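Local coordinates for protein putative hydrogenase (Pyrococcus furiosus, PDB 3LYU) that is a putative oxidoreductase, probably using flavin and a [2Fe-2S] cluster as a whole protein, of which this chain is the alpha-beta domain, at residues T48-T53 with R70-P75; G25-I30 with E55-L60; F18-A23 with E104-D109. One frame throughout, in Å; residues are numbered along the deposited sequence.

Overall arrangement
The three contacts share one parallel sheet of Rossmann-like strand order, 3-2-1-4-5. Contact 1 pairs strand 46-54 with outermost strand 70-76. Contact 2 lies at the carboxyl end of the sheet, its centre about 9 Å from that of contact 1, and the two are linked by a probable hydrogen bond of 2.6 Å from His51 NE2 to Tyr27 O. Contact 3 sits where strand 20-26 begins, about 14 Å from contact 1 and about 21 Å from contact 2, centre to centre; Glu106 ties it to Arg70. Contact 2 holds the loop that probably corresponds to the pyrophosphate-facing loop of ferredoxin-reductase relatives, while contact 3 lies across the chain's centre from it.

Contact 1 of 3, residues T48-T53 with R70-P75; sequences TTLHVT and RHIVEP
Thr49 O is gripped twice by strand 70-76: Ile72 N gives it a nearly straight hydrogen bond of 2.6 Å (176° at the hydrogen), and His71 CA comes in as a longer C-H...O contact. This is the parallel strand pair of a beta-alpha-beta unit, strand 46-54, helix 61-65 and strand 70-76, with the axes 12° apart. The pairing continues with His51 N to Ile72 O (2.7 Å) and Glu74 N to His51 O (3.0 Å), then weakens to Thr53 N with Glu74 O (3.5 Å). On the face toward helices 29-42 and 61-65, Thr49 OG1 stands between its backbone N and carbonyl carbon (chi1 59°), which brings it to the edge of the His71 ring. Thr49 OG1 and His71 ND1 share a hydrogen bond of 2.5 Å, which probably helps set the imidazole's rotation. His51 lays its CB along the same ring edge but sends NE2 away to Tyr27 O. The other face turns to helix 84-104, where the Glu74 carboxylate divides its oxygens between Arg94 and Lys98. Beside the carboxylate, on the same face, the packing is apolar: Leu50 CD1 rests against Ile72 CG2 at 3.8 Å and Glu74 CG at 4.0 Å.

Contact 2 of 3, residues G25-I30 with E55-L60; sequences GAYTGI and EPMVIL
Ile30 and Ile59 form the tight part of this contact, their CG2 methyls meeting at 3.5 Å where the loop after strand 20-26 enters helix 29-42. That loop is the strand-to-helix turn of a Rossmann-like domain, and its sequence recalls the glycine-rich pyrophosphate loop of ferredoxin-reductase relatives. Gly29 N closes a type II' turn onto Ala26 O at 2.7 Å, with Tyr27 at the second position with a positive phi (55°) and psi of -131°. In both isoleucines CG1 runs anti to the backbone N, which turns each CG2 branch across toward the other. Leu60 adds a lighter touch beside them, CD2 standing 4.0 Å from Ile30 O, and Leu85 of a second subunit packs on Ile59. The other end is looser and held by one methyl alone. Selenomethionine Met57 bends at its last torsion (chi3 55°) and lays CE by the Tyr27 ring edge, near the ring plane. No hydrogen bond crosses between the segments. The second subunit packs over this end too, its Phe84 on Met57 and its Met88 on Thr28. Within the chain, Met57 CE remains 4.0 Å from Thr28 CG2 and 4.3 Å from Tyr27 CB.

Contact 3 of 3, residues F18-A23 with E104-D109; sequences FGKILA and ESEDWD
At the start of the central strand of the Rossmann-like sheet, Lys20 and Leu22 clasp the indole of Trp108, which stands in the loop leading from helix 84-104 into strand 110-114. Both residues point to the same side of strand 20-26, and the ring slides between them. Lys20 CE lies over one face, 3.9 Å from the centroid of the six-membered ring, and Leu22 CB over the opposite face, also 3.9 Å from it; each is a CH-pi contact offset toward the rim. Ile21 O meets the ring edge near CZ3, and NE1 bonds to Leu102 O, which probably helps fix the indole's rotation. The Lys20 chain, fully extended with CG anti to the backbone N (chi1 -169°), carries NZ out over the six-membered ring, where it makes a cation-pi contact 4.6 Å from the same centroid. Lys20 NZ ends in a 2.7 Å salt bridge with Glu106 OE1, on its anti lone pair. That oxygen also takes Arg70 NH1, so two cations share it and probably favour its charged form. With Lys20 cut back to an alanine, one face of Trp108 would probably lose its cover and Glu106 would keep Arg70 as its remaining cationic mate. The backbones lock nearby: Asp109 N bonds to Lys20 O at 2.9 Å. A CB on Gly19 would run into the Asp109 carboxylate, and its backbone angles would also jam one against the Phe18 carbonyl O. Asp109 OD2 accepts Lys20 N through its anti lone pair, 2.8 Å long and nearly straight at 174°.

Contact 1 of 3, residues T48-T53 with R70-P75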
ATOM      1  N   THR B  48       8.237  10.556 -24.456  1.00 41.18           N
ATOM      2  CA  THR B  48       7.936  11.861 -25.026  1.00 38.69           C
ATOM      3  C   THR B  48       7.059  12.495 -23.950  1.00 36.98           C
ATOM      4  O   THR B  48       6.027  11.927 -23.561  1.00 32.44           O
ATOM      5  CB  THR B  48       7.135  11.754 -26.330  1.00 43.80           C
ATOM      6  OG1 THR B  48       5.764  11.504 -26.019  1.00 46.44           O
ATOM      7  CG2 THR B  48       7.660  10.613 -27.197  1.00 41.56           C
ATOM      8  N   THR B  49       7.478  13.652 -23.448  1.00 35.82           N
ATOM      9  CA  THR B  49       6.728  14.312 -22.393  1.00 30.28           C
ATOM     10  C   THR B  49       5.774  15.364 -22.899  1.00 27.94           C
ATOM     11  O   THR B  49       6.013  16.015 -23.916  1.00 23.29           O
ATOM     12  CB  THR B  49       7.662  14.984 -21.347  1.00 37.64           C
ATOM     13  OG1 THR B  49       8.501  15.946 -21.996  1.00 35.38           O
ATOM     14  CG2 THR B  49       8.522  13.944 -20.643  1.00 33.80           C
ATOM     15  N   LEU B  50       4.678  15.535 -22.183  1.00 32.39           N
ATOM     16  CA  LEU B  50       3.702  16.534 -22.563  1.00 35.25           C
ATOM     17  C   LEU B  50       3.432  17.417 -21.360  1.00 37.93           C
ATOM     18  O   LEU B  50       3.107  16.920 -20.289  1.00 40.14           O
ATOM     19  CB  LEU B  50       2.404  15.860 -23.026  1.00 36.89           C
ATOM     20  CG  LEU B  50       1.163  16.765 -23.110  1.00 35.98           C
ATOM     21  CD1 LEU B  50       1.355  17.806 -24.192  1.00 40.13           C
ATOM     22  CD2 LEU B  50      -0.076  15.931 -23.379  1.00 32.22           C
ATOM     23  N   HIS B  51       3.591  18.722 -21.524  1.00 37.50           N
ATOM     24  CA  HIS B  51       3.327  19.638 -20.430  1.00 36.28           C
ATOM     25  C   HIS B  51       2.174  20.540 -20.824  1.00 36.92           C
ATOM     26  O   HIS B  51       2.309  21.355 -21.746  1.00 37.94           O
ATOM     27  CB  HIS B  51       4.551  20.513 -20.115  1.00 41.62           C
ATOM     28  CG  HIS B  51       4.371  21.386 -18.906  1.00 37.42           C
ATOM     29  ND1 HIS B  51       5.136  22.509 -18.677  1.00 34.81           N
ATOM     30  CD2 HIS B  51       3.522  21.290 -17.854  1.00 35.47           C
ATOM     31  CE1 HIS B  51       4.765  23.069 -17.538  1.00 37.45           C
ATOM     32  NE2 HIS B  51       3.788  22.348 -17.019  1.00 38.62           N
ATOM     33  N   VAL B  52       1.040  20.393 -20.140  1.00 33.77           N
ATOM     34  CA  VAL B  52      -0.118  21.235 -20.426  1.00 36.20           C
ATOM     35  C   VAL B  52      -0.299  22.168 -19.236  1.00 31.49           C
ATOM     36  O   VAL B  52      -0.511  21.727 -18.104  1.00 34.06           O
ATOM     37  CB  VAL B  52      -1.404  20.398 -20.654  1.00 34.29           C
ATOM     38  CG1 VAL B  52      -2.538  21.308 -21.107  1.00 41.19           C
ATOM     39  CG2 VAL B  52      -1.145  19.309 -21.693  1.00 35.35           C
ATOM     40  N   THR B  53      -0.183  23.465 -19.497  1.00 33.34           N
ATOM     41  CA  THR B  53      -0.317  24.467 -18.442  1.00 36.84           C
ATOM     42  C   THR B  53      -0.643  25.814 -19.082  1.00 36.16           C
ATOM     43  O   THR B  53      -0.855  25.875 -20.289  1.00 40.27           O
ATOM     44  CB  THR B  53       0.990  24.566 -17.618  1.00 32.59           C
ATOM     45  OG1 THR B  53       0.750  25.327 -16.431  1.00 35.35           O
ATOM     46  CG2 THR B  53       2.101  25.226 -18.432  1.00 34.77           C
ATOM     47  N   ARG B  70      11.239  13.368 -27.277  1.00 47.85           N
ATOM     48  CA  ARG B  70      10.418  14.517 -27.656  1.00 45.39           C
ATOM     49  C   ARG B  70       9.624  15.143 -26.504  1.00 43.07           C
ATOM     50  O   ARG B  70       8.935  14.448 -25.754  1.00 46.09           O
ATOM     51  CB  ARG B  70       9.440  14.108 -28.750  1.00 48.98           C
ATOM     52  CG  ARG B  70       8.630  15.251 -29.288  1.00 52.03           C
ATOM     53  CD  ARG B  70       7.211  14.811 -29.515  1.00 54.73           C
ATOM     54  NE  ARG B  70       7.074  13.689 -30.365  1.00 57.03           N
ATOM     55  CZ  ARG B  70       6.482  12.504 -30.277  1.00 59.33           C
ATOM     56  NH1 ARG B  70       6.631  11.800 -31.377  1.00 62.90           N
ATOM     57  NH2 ARG B  70       5.813  11.986 -29.252  1.00 62.35           N
ATOM     58  N   HIS B  71       9.714  16.459 -26.377  1.00 39.72           N
ATOM     59  CA  HIS B  71       8.979  17.164 -25.341  1.00 41.35           C
ATOM     60  C   HIS B  71       7.949  18.110 -25.944  1.00 43.07           C
ATOM     61  O   HIS B  71       8.295  18.987 -26.726  1.00 41.53           O
ATOM     62  CB  HIS B  71       9.925  17.965 -24.449  1.00 44.28           C
ATOM     63  CG  HIS B  71       9.210  18.859 -23.481  1.00 38.24           C
ATOM     64  ND1 HIS B  71       8.280  18.385 -22.580  1.00 39.32           N
ATOM     65  CD2 HIS B  71       9.249  20.201 -23.311  1.00 38.27           C
ATOM     66  CE1 HIS B  71       7.774  19.397 -21.898  1.00 32.67           C
ATOM     67  NE2 HIS B  71       8.345  20.511 -22.323  1.00 31.88           N
ATOM     68  N   ILE B  72       6.686  17.942 -25.564  1.00 43.55           N
ATOM     69  CA  ILE B  72       5.605  18.788 -26.078  1.00 43.97           C
ATOM     70  C   ILE B  72       5.062  19.755 -25.032  1.00 42.96           C
ATOM     71  O   ILE B  72       4.814  19.367 -23.888  1.00 42.52           O
ATOM     72  CB  ILE B  72       4.405  17.936 -26.587  1.00 41.88           C
ATOM     73  CG1 ILE B  72       4.888  16.875 -27.583  1.00 41.03           C
ATOM     74  CG2 ILE B  72       3.347  18.848 -27.206  1.00 35.83           C
ATOM     75  CD1 ILE B  72       5.736  17.425 -28.722  1.00 46.00           C
ATOM     76  N   VAL B  73       4.870  21.010 -25.426  1.00 43.17           N
ATOM     77  CA  VAL B  73       4.331  22.007 -24.509  1.00 45.68           C
ATOM     78  C   VAL B  73       3.086  22.617 -25.142  1.00 45.64           C
ATOM     79  O   VAL B  73       3.119  23.061 -26.287  1.00 41.07           O
ATOM     80  CB  VAL B  73       5.365  23.150 -24.198  1.00 45.23           C
ATOM     81  CG1 VAL B  73       4.812  24.081 -23.114  1.00 44.91           C
ATOM     82  CG2 VAL B  73       6.691  22.566 -23.741  1.00 47.71           C
ATOM     83  N   GLU B  74       1.986  22.618 -24.397  1.00 48.05           N
ATOM     84  CA  GLU B  74       0.727  23.185 -24.865  1.00 47.82           C
ATOM     85  C   GLU B  74       0.327  24.316 -23.920  1.00 48.28           C
ATOM     86  O   GLU B  74      -0.376  24.080 -22.936  1.00 49.32           O
ATOM     87  CB  GLU B  74      -0.366  22.116 -24.873  1.00 48.03           C
ATOM     88  CG  GLU B  74      -0.211  21.090 -25.958  1.00 51.63           C
ATOM     89  CD  GLU B  74      -0.246  21.711 -27.345  1.00 52.54           C
ATOM     90  OE1 GLU B  74      -1.152  22.536 -27.606  1.00 55.09           O
ATOM     91  OE2 GLU B  74       0.622  21.369 -28.178  1.00 49.09           O
ATOM     92  N   PRO B  75       0.771  25.562 -24.203  1.00 48.98           N
ATOM     93  CA  PRO B  75       0.456  26.729 -23.365  1.00 49.81           C
ATOM     94  C   PRO B  75      -0.938  27.290 -23.615  1.00 50.01           C
ATOM     95  O   PRO B  75      -1.228  27.816 -24.686  1.00 49.62           O
ATOM     96  CB  PRO B  75       1.552  27.721 -23.735  1.00 46.64           C
ATOM     97  CG  PRO B  75       1.695  27.480 -25.195  1.00 46.14           C
ATOM     98  CD  PRO B  75       1.663  25.951 -25.313  1.00 50.07           C
TER

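Contact 2 of 3, residues G25-I30 with E55-L60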
ATOM      1  N   GLY B  25       2.567  15.879 -17.677  1.00 33.72           N
ATOM      2  CA  GLY B  25       2.665  16.685 -16.478  1.00 34.42           C
ATOM      3  C   GLY B  25       1.769  17.885 -16.636  1.00 34.60           C
ATOM      4  O   GLY B  25       1.987  18.706 -17.516  1.00 32.91           O
ATOM      5  N   ALA B  26       0.742  17.982 -15.801  1.00 33.66           N
ATOM      6  CA  ALA B  26      -0.174  19.111 -15.867  1.00 36.18           C
ATOM      7  C   ALA B  26       0.243  20.178 -14.859  1.00 35.59           C
ATOM      8  O   ALA B  26       0.587  19.875 -13.719  1.00 30.90           O
ATOM      9  CB  ALA B  26      -1.587  18.648 -15.587  1.00 28.81           C
ATOM     10  N   TYR B  27       0.215  21.431 -15.287  1.00 36.15           N
ATOM     11  CA  TYR B  27       0.587  22.538 -14.417  1.00 40.57           C
ATOM     12  C   TYR B  27       1.986  22.293 -13.846  1.00 39.66           C
ATOM     13  O   TYR B  27       2.898  21.958 -14.592  1.00 40.26           O
ATOM     14  CB  TYR B  27      -0.453  22.713 -13.285  1.00 41.87           C
ATOM     15  CG  TYR B  27      -1.888  22.962 -13.749  1.00 38.07           C
ATOM     16  CD1 TYR B  27      -2.836  21.938 -13.748  1.00 41.35           C
ATOM     17  CD2 TYR B  27      -2.287  24.222 -14.214  1.00 41.71           C
ATOM     18  CE1 TYR B  27      -4.140  22.157 -14.200  1.00 40.47           C
ATOM     19  CE2 TYR B  27      -3.590  24.451 -14.670  1.00 42.55           C
ATOM     20  CZ  TYR B  27      -4.512  23.416 -14.662  1.00 44.85           C
ATOM     21  OH  TYR B  27      -5.801  23.638 -15.118  1.00 43.39           O
ATOM     22  N   THR B  28       2.158  22.445 -12.534  1.00 40.73           N
ATOM     23  CA  THR B  28       3.470  22.246 -11.918  1.00 36.85           C
ATOM     24  C   THR B  28       3.806  20.766 -11.788  1.00 35.60           C
ATOM     25  O   THR B  28       4.895  20.398 -11.334  1.00 30.97           O
ATOM     26  CB  THR B  28       3.561  22.901 -10.507  1.00 33.04           C
ATOM     27  OG1 THR B  28       2.759  22.164  -9.577  1.00 41.07           O
ATOM     28  CG2 THR B  28       3.068  24.336 -10.554  1.00 34.39           C
ATOM     29  N   GLY B  29       2.866  19.920 -12.196  1.00 36.10           N
ATOM     30  CA  GLY B  29       3.090  18.493 -12.118  1.00 30.26           C
ATOM     31  C   GLY B  29       4.294  18.088 -12.944  1.00 32.24           C
ATOM     32  O   GLY B  29       4.873  17.032 -12.700  1.00 33.61           O
ATOM     33  N   ILE B  30       4.685  18.929 -13.906  1.00 30.31           N
ATOM     34  CA  ILE B  30       5.829  18.634 -14.779  1.00 33.97           C
ATOM     35  C   ILE B  30       7.168  18.601 -14.030  1.00 32.36           C
ATOM     36  O   ILE B  30       8.107  17.923 -14.440  1.00 34.70           O
ATOM     37  CB  ILE B  30       5.924  19.653 -15.956  1.00 30.75           C
ATOM     38  CG1 ILE B  30       6.789  19.089 -17.091  1.00 34.60           C
ATOM     39  CG2 ILE B  30       6.517  20.962 -15.471  1.00 37.88           C
ATOM     40  CD1 ILE B  30       6.200  17.877 -17.752  1.00 46.00           C
ATOM     41  N   GLU B  55       0.108  29.731 -20.361  1.00 47.16           N
ATOM     42  CA  GLU B  55       1.247  30.386 -20.989  1.00 52.38           C
ATOM     43  C   GLU B  55       2.337  30.878 -20.030  1.00 52.11           C
ATOM     44  O   GLU B  55       3.532  30.654 -20.266  1.00 50.81           O
ATOM     45  CB  GLU B  55       0.770  31.554 -21.852  1.00 58.52           C
ATOM     46  CG  GLU B  55      -0.017  31.131 -23.071  1.00 62.85           C
ATOM     47  CD  GLU B  55      -0.432  32.306 -23.946  1.00 67.86           C
ATOM     48  OE1 GLU B  55      -1.118  32.072 -24.971  1.00 67.17           O
ATOM     49  OE2 GLU B  55      -0.073  33.459 -23.612  1.00 68.63           O
ATOM     50  N   PRO B  56       1.945  31.563 -18.942  1.00 54.67           N
ATOM     51  CA  PRO B  56       2.914  32.077 -17.967  1.00 57.64           C
ATOM     52  C   PRO B  56       3.427  31.053 -16.946  1.00 60.39           C
ATOM     53  O   PRO B  56       3.941  31.445 -15.895  1.00 61.70           O
ATOM     54  CB  PRO B  56       2.140  33.197 -17.287  1.00 58.18           C
ATOM     55  CG  PRO B  56       0.746  32.621 -17.234  1.00 56.55           C
ATOM     56  CD  PRO B  56       0.585  32.057 -18.638  1.00 52.98           C
HETATM   57  N   MSE B  57       3.307  29.761 -17.252  1.00 62.22           N
HETATM   58  CA  MSE B  57       3.730  28.727 -16.312  1.00 61.98           C
HETATM   59  C   MSE B  57       4.575  27.585 -16.835  1.00 60.56           C
HETATM   60  O   MSE B  57       4.828  26.620 -16.109  1.00 57.77           O
HETATM   61  CB  MSE B  57       2.510  28.128 -15.634  1.00 67.25           C
HETATM   62  CG  MSE B  57       1.752  29.091 -14.762  1.00 74.67           C
HETATM   63 SE   MSE B  57       0.258  28.188 -14.011  1.00 87.38          SE
HETATM   64  CE  MSE B  57       1.197  26.680 -13.181  1.00 85.99           C
ATOM     65  N   VAL B  58       5.001  27.660 -18.087  1.00 59.97           N
ATOM     66  CA  VAL B  58       5.826  26.585 -18.610  1.00 58.88           C
ATOM     67  C   VAL B  58       7.189  26.653 -17.917  1.00 56.44           C
ATOM     68  O   VAL B  58       7.716  27.734 -17.655  1.00 58.21           O
ATOM     69  CB  VAL B  58       5.943  26.640 -20.178  1.00 58.33           C
ATOM     70  CG1 VAL B  58       5.751  28.055 -20.675  1.00 61.31           C
ATOM     71  CG2 VAL B  58       7.279  26.085 -20.639  1.00 58.54           C
ATOM     72  N   ILE B  59       7.725  25.484 -17.581  1.00 55.18           N
ATOM     73  CA  ILE B  59       9.004  25.382 -16.894  1.00 53.94           C
ATOM     74  C   ILE B  59       9.705  24.104 -17.339  1.00 51.58           C
ATOM     75  O   ILE B  59       9.062  23.184 -17.829  1.00 50.57           O
ATOM     76  CB  ILE B  59       8.792  25.359 -15.351  1.00 52.63           C
ATOM     77  CG1 ILE B  59      10.129  25.547 -14.629  1.00 52.23           C
ATOM     78  CG2 ILE B  59       8.128  24.059 -14.930  1.00 49.33           C
ATOM     79  CD1 ILE B  59      10.805  26.904 -14.894  1.00 46.00           C
ATOM     80  N   LEU B  60      11.025  24.065 -17.186  1.00 49.07           N
ATOM     81  CA  LEU B  60      11.831  22.901 -17.562  1.00 47.78           C
ATOM     82  C   LEU B  60      11.818  22.525 -19.032  1.00 47.16           C
ATOM     83  O   LEU B  60      12.364  21.485 -19.394  1.00 47.12           O
ATOM     84  CB  LEU B  60      11.412  21.677 -16.750  1.00 48.69           C
ATOM     85  CG  LEU B  60      12.152  21.365 -15.450  1.00 48.86           C
ATOM     86  CD1 LEU B  60      12.434  22.636 -14.650  1.00 46.84           C
ATOM     87  CD2 LEU B  60      11.299  20.396 -14.649  1.00 49.88           C
TER

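Contact 3 of 3, residues F18-A23 with E104-D109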
ATOM      1  N   PHE B  18       9.587  -0.171 -20.954  1.00 49.63           N
ATOM      2  CA  PHE B  18       8.204  -0.401 -21.351  1.00 50.22           C
ATOM      3  C   PHE B  18       8.109  -0.146 -22.850  1.00 50.79           C
ATOM      4  O   PHE B  18       7.166  -0.584 -23.514  1.00 50.97           O
ATOM      5  CB  PHE B  18       7.253   0.537 -20.595  1.00 48.88           C
ATOM      6  CG  PHE B  18       7.311   0.390 -19.094  1.00 47.71           C
ATOM      7  CD1 PHE B  18       8.312   1.024 -18.358  1.00 47.57           C
ATOM      8  CD2 PHE B  18       6.363  -0.374 -18.414  1.00 45.98           C
ATOM      9  CE1 PHE B  18       8.369   0.903 -16.965  1.00 47.36           C
ATOM     10  CE2 PHE B  18       6.411  -0.505 -17.022  1.00 47.52           C
ATOM     11  CZ  PHE B  18       7.419   0.139 -16.293  1.00 44.64           C
ATOM     12  N   GLY B  19       9.110   0.553 -23.372  1.00 48.24           N
ATOM     13  CA  GLY B  19       9.140   0.862 -24.779  1.00 48.43           C
ATOM     14  C   GLY B  19       8.933   2.339 -24.989  1.00 47.39           C
ATOM     15  O   GLY B  19       9.778   3.133 -24.594  1.00 41.41           O
ATOM     16  N   LYS B  20       7.811   2.700 -25.609  1.00 48.26           N
ATOM     17  CA  LYS B  20       7.492   4.094 -25.883  1.00 47.06           C
ATOM     18  C   LYS B  20       6.564   4.615 -24.797  1.00 42.24           C
ATOM     19  O   LYS B  20       5.455   4.118 -24.630  1.00 42.51           O
ATOM     20  CB  LYS B  20       6.837   4.226 -27.255  1.00 49.46           C
ATOM     21  CG  LYS B  20       6.721   5.666 -27.720  1.00 50.75           C
ATOM     22  CD  LYS B  20       6.264   5.761 -29.160  1.00 52.20           C
ATOM     23  CE  LYS B  20       6.222   7.202 -29.631  1.00 58.92           C
ATOM     24  NZ  LYS B  20       5.792   7.292 -31.054  1.00 60.25           N
ATOM     25  N   ILE B  21       7.031   5.626 -24.066  1.00 40.79           N
ATOM     26  CA  ILE B  21       6.270   6.180 -22.955  1.00 39.35           C
ATOM     27  C   ILE B  21       5.823   7.629 -23.141  1.00 40.98           C
ATOM     28  O   ILE B  21       6.576   8.476 -23.608  1.00 41.87           O
ATOM     29  CB  ILE B  21       7.087   6.089 -21.621  1.00 40.97           C
ATOM     30  CG1 ILE B  21       7.574   4.650 -21.396  1.00 40.48           C
ATOM     31  CG2 ILE B  21       6.219   6.552 -20.438  1.00 36.76           C
ATOM     32  CD1 ILE B  21       8.573   4.498 -20.274  1.00 46.00           C
ATOM     33  N   LEU B  22       4.581   7.898 -22.770  1.00 42.23           N
ATOM     34  CA  LEU B  22       4.043   9.235 -22.849  1.00 36.89           C
ATOM     35  C   LEU B  22       3.946   9.713 -21.404  1.00 35.27           C
ATOM     36  O   LEU B  22       3.029   9.326 -20.671  1.00 29.71           O
ATOM     37  CB  LEU B  22       2.652   9.221 -23.490  1.00 39.46           C
ATOM     38  CG  LEU B  22       1.930  10.570 -23.393  1.00 36.22           C
ATOM     39  CD1 LEU B  22       2.802  11.674 -23.994  1.00 38.87           C
ATOM     40  CD2 LEU B  22       0.606  10.501 -24.099  1.00 38.35           C
ATOM     41  N   ALA B  23       4.907  10.527 -20.988  1.00 36.91           N
ATOM     42  CA  ALA B  23       4.911  11.054 -19.635  1.00 37.84           C
ATOM     43  C   ALA B  23       4.259  12.444 -19.649  1.00 31.74           C
ATOM     44  O   ALA B  23       4.791  13.377 -20.245  1.00 30.71           O
ATOM     45  CB  ALA B  23       6.337  11.127 -19.118  1.00 38.25           C
ATOM     46  N   GLU B 104      -4.308   8.500 -31.086  1.00 64.75           N
ATOM     47  CA  GLU B 104      -4.989   8.227 -32.348  1.00 67.09           C
ATOM     48  C   GLU B 104      -3.948   8.327 -33.452  1.00 68.95           C
ATOM     49  O   GLU B 104      -4.136   7.806 -34.552  1.00 70.51           O
ATOM     50  CB  GLU B 104      -6.110   9.244 -32.578  1.00 69.13           C
ATOM     51  CG  GLU B 104      -7.258   8.728 -33.428  1.00 73.26           C
ATOM     52  CD  GLU B 104      -8.494   9.618 -33.341  1.00 74.91           C
ATOM     53  OE1 GLU B 104      -8.978   9.871 -32.215  1.00 75.28           O
ATOM     54  OE2 GLU B 104      -8.988  10.062 -34.399  1.00 74.88           O
ATOM     55  N   SER B 105      -2.851   9.012 -33.137  1.00 68.68           N
ATOM     56  CA  SER B 105      -1.743   9.166 -34.066  1.00 67.42           C
ATOM     57  C   SER B 105      -0.845   7.939 -33.874  1.00 68.36           C
ATOM     58  O   SER B 105      -1.191   6.836 -34.298  1.00 71.33           O
ATOM     59  CB  SER B 105      -0.962  10.456 -33.769  1.00 67.31           C
ATOM     60  OG  SER B 105       0.101  10.644 -34.690  1.00 67.94           O
ATOM     61  N   GLU B 106       0.290   8.130 -33.215  1.00 67.95           N
ATOM     62  CA  GLU B 106       1.231   7.041 -32.964  1.00 67.74           C
ATOM     63  C   GLU B 106       0.729   6.031 -31.923  1.00 67.50           C
ATOM     64  O   GLU B 106      -0.362   6.185 -31.362  1.00 67.23           O
ATOM     65  CB  GLU B 106       2.568   7.637 -32.530  1.00 68.92           C
ATOM     66  CG  GLU B 106       2.402   8.844 -31.619  1.00 66.62           C
ATOM     67  CD  GLU B 106       3.417   9.936 -31.898  1.00 68.08           C
ATOM     68  OE1 GLU B 106       4.628   9.685 -31.728  1.00 71.71           O
ATOM     69  OE2 GLU B 106       3.003  11.047 -32.289  1.00 64.88           O
ATOM     70  N   ASP B 107       1.523   4.988 -31.683  1.00 66.34           N
ATOM     71  CA  ASP B 107       1.159   3.958 -30.714  1.00 66.92           C
ATOM     72  C   ASP B 107       2.101   4.009 -29.526  1.00 64.45           C
ATOM     73  O   ASP B 107       3.295   4.251 -29.678  1.00 63.58           O
ATOM     74  CB  ASP B 107       1.198   2.577 -31.361  1.00 70.27           C
ATOM     75  CG  ASP B 107       0.286   2.482 -32.560  1.00 73.10           C
ATOM     76  OD1 ASP B 107      -0.918   2.780 -32.412  1.00 67.74           O
ATOM     77  OD2 ASP B 107       0.770   2.117 -33.651  1.00 73.81           O
ATOM     78  N   TRP B 108       1.556   3.775 -28.338  1.00 60.88           N
ATOM     79  CA  TRP B 108       2.347   3.837 -27.122  1.00 57.31           C
ATOM     80  C   TRP B 108       2.276   2.554 -26.327  1.00 54.61           C
ATOM     81  O   TRP B 108       1.333   1.778 -26.464  1.00 56.58           O
ATOM     82  CB  TRP B 108       1.862   4.999 -26.253  1.00 55.05           C
ATOM     83  CG  TRP B 108       1.776   6.284 -27.004  1.00 54.28           C
ATOM     84  CD1 TRP B 108       0.808   6.655 -27.894  1.00 52.82           C
ATOM     85  CD2 TRP B 108       2.740   7.334 -26.999  1.00 51.58           C
ATOM     86  NE1 TRP B 108       1.114   7.870 -28.447  1.00 47.23           N
ATOM     87  CE2 TRP B 108       2.297   8.309 -27.917  1.00 50.51           C
ATOM     88  CE3 TRP B 108       3.942   7.547 -26.307  1.00 48.95           C
ATOM     89  CZ2 TRP B 108       3.013   9.477 -28.166  1.00 48.34           C
ATOM     90  CZ3 TRP B 108       4.654   8.708 -26.554  1.00 48.48           C
ATOM     91  CH2 TRP B 108       4.186   9.660 -27.480  1.00 47.42           C
ATOM     92  N   ASP B 109       3.281   2.348 -25.482  1.00 52.50           N
ATOM     93  CA  ASP B 109       3.351   1.167 -24.638  1.00 50.97           C
ATOM     94  C   ASP B 109       2.865   1.488 -23.233  1.00 49.20           C
ATOM     95  O   ASP B 109       2.376   0.612 -22.521  1.00 50.47           O
ATOM     96  CB  ASP B 109       4.788   0.656 -24.581  1.00 50.78           C
ATOM     97  CG  ASP B 109       5.238   0.051 -25.894  1.00 53.63           C
ATOM     98  OD1 ASP B 109       4.714  -1.028 -26.263  1.00 54.91           O
ATOM     99  OD2 ASP B 109       6.107   0.656 -26.560  1.00 49.35           O
TER